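Local coordinates for protein protease VP4 (Blotched snakehead virus, PDB 2GEF) that acts as a serine/lysine-dyad protease of family S50, probably cutting the birnavirus structural polyprotein of which it is itself a part, at residues S22-F27 and D121-W126; I106-D111 and V125-P130. All coordinates share one frame; numbering follows the deposited sequence.

Strand 22-27 comes early in the chain and waits for its partner until strand 120-126, so contact 1 closes a loop of more than ninety residues that holds strands 31-38, 43-52 and 104-109. Contact 2 closes a much shorter loop: the chain leaves 104-109, turns a corner at Ala-110, runs through 111-114 and returns along 120-126 to pass Pro-108 again. Its first segment lies inside the loop of contact 1, and the two closures finish on the same strand, sharing Val-125 and Trp-126. Contact 1 builds the edge of the three-stranded antiparallel sheet, while contact 2 fastens that sheet to the mixed sheet containing 43-52 and 104-109.

Contact 1: residues S22-F27 and D121-W126; sequences SRIVHF and DVDVVW
Both Ser-22 OG (chi1 -171°) and the carboxylate of Asp-123 (CG anti to the backbone N, chi1 -176°) are extended from their backbones so that they meet beside the strand pair. Ser-22 OG gives its proton to Asp-123 OD1 at a short 2.5 Å, reaching the syn side of that oxygen a little out of the carboxylate plane. Ile-24 CD1 lies over the face of the same carboxylate, 3.8 Å from Asp-123 OD1, and the other branch of Ile-24, CG2, lies against Asp-121 CB. Farther along this face, Asp-121 OD1 comes obliquely to the His-26 ring, while OD2 forms a salt bridge with Arg-115. The backbones make an antiparallel but clearly twisted pairing in which 22-27 is an outermost strand of the three-stranded sheet and 120-126 its middle one. Arg-23 with Val-124 and Val-25 with Val-122 are the hydrogen-bonded pairs; the bond from Val-25 N to Val-122 O is 2.8 Å and nearly straight, and its return from Val-122 N to Val-25 O is 2.6 Å. Val-25, Val-122 and Val-124 share the other face with Arg-23. There Val-25 CG1 comes to 3.3 Å from Val-124 CG2, closer than normal contact, and with Val-25 chi1 at 14° the exact placing of this methyl is doubtful. The Phe-27 ring presents an edge to the valines, CD1 lying 3.8 Å from Val-122 CB and CE1 as near to Val-124 CG2, with Val-25 CG2 of the same strand above one ring face, toward its rim. Leu-107 and Val-109 of strand 104-109 pack against this apolar cluster.

Contact 2: residues I106-D111 and V125-P130; sequences ILPVAD and VWNDMP
Pro-108 meets both Asn-127 and Val-125, by its ring and by its carbonyl. CB and CG of the ring lie over the flat face of the Asn-127 amide, the two side chains crossing at about a right angle, with Pro-108 CB 3.3 Å from Asn-127 ND2, and Pro-108 CG also sits 3.5 Å from Val-125 O. From its backbone, Pro-108 O takes a long but straight bond from Val-125 N, 3.3 Å, with the donor well above the carbonyl plane. Val-125 divides its two methyls: CG1 touches Ala-110 CB at 3.7 Å, and CG2 faces the backbone of 108-110, 3.9 Å from Ala-110 N. Asn-127 CG stands between its own N and carbonyl carbon (chi1 72°), which lets OD1 accept from Met-129 N at 3.0 Å in an Asx turn as the chain leaves the strand. At the other end, ND2 bonds to Glu-46 OE2 and Tyr-48 OH, which with the OD1 bond fixes the rotation of the buried amide. Those two residues also touch Pro-108, and belong to strand 43-52, which pairs with 104-109 in the mixed sheet; the contact thus lies where 120-126 runs off its own antiparallel sheet and over the end of strand 104-109.

Contact 1: residues S22-F27 and D121-W126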
loop_
_atom_site.group_PDB
_atom_site.type_symbol
_atom_site.label_atom_id
_atom_site.label_comp_id
_atom_site.label_asym_id
_atom_site.label_seq_id
_atom_site.Cartn_x
_atom_site.Cartn_y
_atom_site.Cartn_z
ATOM N N SER A 22 -1.421 2.034 19.062
ATOM C CA SER A 22 -0.885 0.771 18.611
ATOM C C SER A 22 -1.471 -0.589 19.026
ATOM O O SER A 22 -1.300 -0.995 20.195
ATOM C CB SER A 22 0.587 0.732 19.058
ATOM O OG SER A 22 1.274 -0.362 18.489
ATOM N N ARG A 23 -2.033 -1.378 18.062
ATOM C CA ARG A 23 -2.354 -2.790 18.350
ATOM C C ARG A 23 -1.726 -3.814 17.413
ATOM O O ARG A 23 -1.856 -3.727 16.193
ATOM C CB ARG A 23 -3.829 -2.999 18.388
ATOM C CG ARG A 23 -4.605 -1.864 17.833
ATOM C CD ARG A 23 -6.093 -2.184 18.074
ATOM N NE ARG A 23 -6.366 -3.619 17.852
ATOM C CZ ARG A 23 -7.440 -4.224 18.330
ATOM N NH1 ARG A 23 -8.359 -3.490 19.010
ATOM N NH2 ARG A 23 -7.605 -5.537 18.147
ATOM N N ILE A 24 -0.977 -4.747 17.991
ATOM C CA ILE A 24 -0.546 -5.899 17.275
ATOM C C ILE A 24 -1.819 -6.709 16.820
ATOM O O ILE A 24 -2.643 -7.072 17.620
ATOM C CB ILE A 24 0.523 -6.744 18.093
ATOM C CG1 ILE A 24 1.604 -5.851 18.764
ATOM C CG2 ILE A 24 1.327 -7.676 17.193
ATOM C CD1 ILE A 24 1.742 -4.452 18.201
ATOM N N VAL A 25 -1.993 -6.921 15.509
ATOM C CA VAL A 25 -3.015 -7.854 15.074
ATOM C C VAL A 25 -2.396 -8.833 14.110
ATOM O O VAL A 25 -1.415 -8.552 13.348
ATOM C CB VAL A 25 -4.411 -7.222 14.558
ATOM C CG1 VAL A 25 -4.380 -5.767 14.273
ATOM C CG2 VAL A 25 -5.193 -8.124 13.438
ATOM N N HIS A 26 -3.006 -10.001 14.166
ATOM C CA HIS A 26 -2.498 -11.120 13.447
ATOM C C HIS A 26 -3.367 -11.197 12.192
ATOM O O HIS A 26 -4.621 -11.275 12.271
ATOM C CB HIS A 26 -2.581 -12.393 14.265
ATOM C CG HIS A 26 -2.197 -13.564 13.469
ATOM N ND1 HIS A 26 -0.953 -13.668 12.878
ATOM C CD2 HIS A 26 -2.912 -14.642 13.060
ATOM C CE1 HIS A 26 -0.906 -14.787 12.175
ATOM N NE2 HIS A 26 -2.081 -15.397 12.268
ATOM N N PHE A 27 -2.685 -11.133 11.037
ATOM C CA PHE A 27 -3.299 -11.221 9.738
ATOM C C PHE A 27 -2.690 -12.445 9.063
ATOM O O PHE A 27 -1.440 -12.633 8.967
ATOM C CB PHE A 27 -2.937 -9.970 8.893
ATOM C CG PHE A 27 -3.728 -8.759 9.268
ATOM C CD1 PHE A 27 -3.100 -7.646 9.825
ATOM C CD2 PHE A 27 -5.110 -8.707 9.109
ATOM C CE1 PHE A 27 -3.861 -6.503 10.212
ATOM C CE2 PHE A 27 -5.835 -7.561 9.515
ATOM C CZ PHE A 27 -5.183 -6.477 10.012
ATOM N N ASP A 121 2.096 -10.663 12.349
ATOM C CA ASP A 121 1.542 -9.853 13.369
ATOM C C ASP A 121 1.924 -8.457 12.894
ATOM O O ASP A 121 3.057 -8.203 12.580
ATOM C CB ASP A 121 2.235 -10.219 14.706
ATOM C CG ASP A 121 1.757 -11.483 15.238
ATOM O OD1 ASP A 121 0.546 -11.660 15.514
ATOM O OD2 ASP A 121 2.588 -12.390 15.338
ATOM N N VAL A 122 0.969 -7.555 12.824
ATOM C CA VAL A 122 1.150 -6.324 12.085
ATOM C C VAL A 122 0.756 -5.332 13.130
ATOM O O VAL A 122 -0.337 -5.439 13.766
ATOM C CB VAL A 122 0.275 -6.221 10.746
ATOM C CG1 VAL A 122 0.033 -4.765 10.192
ATOM C CG2 VAL A 122 0.745 -7.205 9.620
ATOM N N ASP A 123 1.676 -4.400 13.330
ATOM C CA ASP A 123 1.391 -3.296 14.235
ATOM C C ASP A 123 0.515 -2.244 13.506
ATOM O O ASP A 123 1.023 -1.416 12.777
ATOM C CB ASP A 123 2.751 -2.741 14.707
ATOM C CG ASP A 123 2.656 -1.655 15.709
ATOM O OD1 ASP A 123 1.582 -1.273 16.159
ATOM O OD2 ASP A 123 3.754 -1.202 16.087
ATOM N N VAL A 124 -0.793 -2.314 13.704
ATOM C CA VAL A 124 -1.731 -1.381 13.098
ATOM C C VAL A 124 -1.740 -0.135 14.011
ATOM O O VAL A 124 -1.753 -0.226 15.184
ATOM C CB VAL A 124 -3.188 -1.992 13.032
ATOM C CG1 VAL A 124 -4.319 -1.041 12.496
ATOM C CG2 VAL A 124 -3.217 -3.360 12.312
ATOM N N VAL A 125 -1.730 1.033 13.435
ATOM C CA VAL A 125 -1.675 2.275 14.182
ATOM C C VAL A 125 -2.824 3.210 13.674
ATOM O O VAL A 125 -3.385 3.006 12.575
ATOM C CB VAL A 125 -0.209 2.999 14.032
ATOM C CG1 VAL A 125 0.970 2.299 14.886
ATOM C CG2 VAL A 125 0.224 3.315 12.534
ATOM N N TRP A 126 -3.106 4.247 14.449
ATOM C CA TRP A 126 -3.781 5.444 13.986
ATOM C C TRP A 126 -2.733 6.505 13.700
ATOM O O TRP A 126 -1.876 6.841 14.539
ATOM C CB TRP A 126 -4.742 5.974 15.062
ATOM C CG TRP A 126 -5.859 5.038 15.426
ATOM C CD1 TRP A 126 -5.971 3.704 15.049
ATOM C CD2 TRP A 126 -6.988 5.319 16.248
ATOM N NE1 TRP A 126 -7.147 3.160 15.567
ATOM C CE2 TRP A 126 -7.805 4.142 16.271
ATOM C CE3 TRP A 126 -7.438 6.461 16.918
ATOM C CZ2 TRP A 126 -9.017 4.077 16.980
ATOM C CZ3 TRP A 126 -8.652 6.393 17.604
ATOM C CH2 TRP A 126 -9.407 5.209 17.635
#

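Contact 2: residues I106-D111 and V125-P130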
loop_
_atom_site.group_PDB
_atom_site.type_symbol
_atom_site.label_atom_id
_atom_site.label_comp_id
_atom_site.label_asym_id
_atom_site.label_seq_id
_atom_site.Cartn_x
_atom_site.Cartn_y
_atom_site.Cartn_z
ATOM N N ILE A 106 -8.093 -0.611 4.144
ATOM C CA ILE A 106 -6.642 -0.344 4.256
ATOM C C ILE A 106 -6.384 0.372 5.609
ATOM O O ILE A 106 -7.262 1.043 6.168
ATOM C CB ILE A 106 -6.143 0.506 3.039
ATOM C CG1 ILE A 106 -6.916 1.809 3.016
ATOM C CG2 ILE A 106 -6.422 -0.238 1.757
ATOM C CD1 ILE A 106 -6.442 2.984 2.162
ATOM N N LEU A 107 -5.239 0.116 6.184
ATOM C CA LEU A 107 -4.906 0.523 7.555
ATOM C C LEU A 107 -3.466 0.993 7.633
ATOM O O LEU A 107 -2.545 0.308 7.073
ATOM C CB LEU A 107 -5.073 -0.639 8.589
ATOM C CG LEU A 107 -6.500 -1.296 8.595
ATOM C CD1 LEU A 107 -6.452 -2.714 9.202
ATOM C CD2 LEU A 107 -7.440 -0.442 9.297
ATOM N N PRO A 108 -3.220 2.108 8.337
ATOM C CA PRO A 108 -1.774 2.474 8.439
ATOM C C PRO A 108 -1.088 1.450 9.291
ATOM O O PRO A 108 -1.684 0.942 10.166
ATOM C CB PRO A 108 -1.775 3.910 9.054
ATOM C CG PRO A 108 -3.294 4.214 9.334
ATOM C CD PRO A 108 -4.126 3.009 9.061
ATOM N N VAL A 109 0.162 1.087 9.016
ATOM C CA VAL A 109 0.901 0.161 9.891
ATOM C C VAL A 109 2.374 0.675 10.239
ATOM O O VAL A 109 3.120 1.110 9.303
ATOM C CB VAL A 109 0.947 -1.195 9.239
ATOM C CG1 VAL A 109 -0.453 -1.614 8.730
ATOM C CG2 VAL A 109 1.872 -1.187 8.069
ATOM N N ALA A 110 2.815 0.571 11.511
ATOM C CA ALA A 110 4.180 0.916 11.865
ATOM C C ALA A 110 5.208 -0.173 11.659
ATOM O O ALA A 110 6.332 0.132 11.616
ATOM C CB ALA A 110 4.192 1.270 13.275
ATOM N N ASP A 111 4.838 -1.446 11.565
ATOM C CA ASP A 111 5.755 -2.541 11.471
ATOM C C ASP A 111 5.036 -3.866 11.297
ATOM O O ASP A 111 3.849 -3.950 11.499
ATOM C CB ASP A 111 6.576 -2.700 12.759
ATOM C CG ASP A 111 7.985 -3.299 12.494
ATOM O OD1 ASP A 111 8.348 -3.661 11.314
ATOM O OD2 ASP A 111 8.742 -3.396 13.467
ATOM N N VAL A 125 -1.730 1.033 13.435
ATOM C CA VAL A 125 -1.675 2.275 14.182
ATOM C C VAL A 125 -2.824 3.210 13.674
ATOM O O VAL A 125 -3.385 3.006 12.575
ATOM C CB VAL A 125 -0.209 2.999 14.032
ATOM C CG1 VAL A 125 0.970 2.299 14.886
ATOM C CG2 VAL A 125 0.224 3.315 12.534
ATOM N N TRP A 126 -3.106 4.247 14.449
ATOM C CA TRP A 126 -3.781 5.444 13.986
ATOM C C TRP A 126 -2.733 6.505 13.700
ATOM O O TRP A 126 -1.876 6.841 14.539
ATOM C CB TRP A 126 -4.742 5.974 15.062
ATOM C CG TRP A 126 -5.859 5.038 15.426
ATOM C CD1 TRP A 126 -5.971 3.704 15.049
ATOM C CD2 TRP A 126 -6.988 5.319 16.248
ATOM N NE1 TRP A 126 -7.147 3.160 15.567
ATOM C CE2 TRP A 126 -7.805 4.142 16.271
ATOM C CE3 TRP A 126 -7.438 6.461 16.918
ATOM C CZ2 TRP A 126 -9.017 4.077 16.980
ATOM C CZ3 TRP A 126 -8.652 6.393 17.604
ATOM C CH2 TRP A 126 -9.407 5.209 17.635
ATOM N N ASN A 127 -2.805 7.036 12.487
ATOM C CA ASN A 127 -1.993 8.177 12.021
ATOM C C ASN A 127 -3.189 9.115 11.787
ATOM O O ASN A 127 -4.310 8.608 11.597
ATOM C CB ASN A 127 -1.185 7.808 10.687
ATOM C CG ASN A 127 -2.085 7.694 9.435
ATOM O OD1 ASN A 127 -3.260 8.158 9.387
ATOM N ND2 ASN A 127 -1.508 7.172 8.394
ATOM N N ASP A 128 -3.061 10.435 11.870
ATOM C CA ASP A 128 -4.294 11.253 11.809
ATOM C C ASP A 128 -4.404 11.851 10.402
ATOM O O ASP A 128 -4.775 12.994 10.163
ATOM C CB ASP A 128 -4.363 12.297 12.915
ATOM C CG ASP A 128 -3.960 11.737 14.269
ATOM O OD1 ASP A 128 -4.864 11.353 15.047
ATOM O OD2 ASP A 128 -2.731 11.666 14.559
HETATM N N MSE A 129 -4.117 10.996 9.431
HETATM C CA MSE A 129 -3.955 11.445 8.076
HETATM C C MSE A 129 -5.372 11.340 7.503
HETATM O O MSE A 129 -6.236 10.680 8.124
HETATM C CB MSE A 129 -2.903 10.570 7.390
HETATM C CG MSE A 129 -1.529 10.641 8.101
HETATM SE SE MSE A 129 -0.676 12.444 7.995
HETATM C CE MSE A 129 -0.845 12.448 6.035
ATOM N N PRO A 130 -5.645 12.023 6.383
ATOM C CA PRO A 130 -6.951 11.831 5.735
ATOM C C PRO A 130 -7.044 10.499 5.004
ATOM O O PRO A 130 -6.066 9.762 4.928
ATOM C CB PRO A 130 -6.982 12.969 4.670
ATOM C CG PRO A 130 -5.619 12.961 4.215
ATOM C CD PRO A 130 -4.847 12.998 5.622
#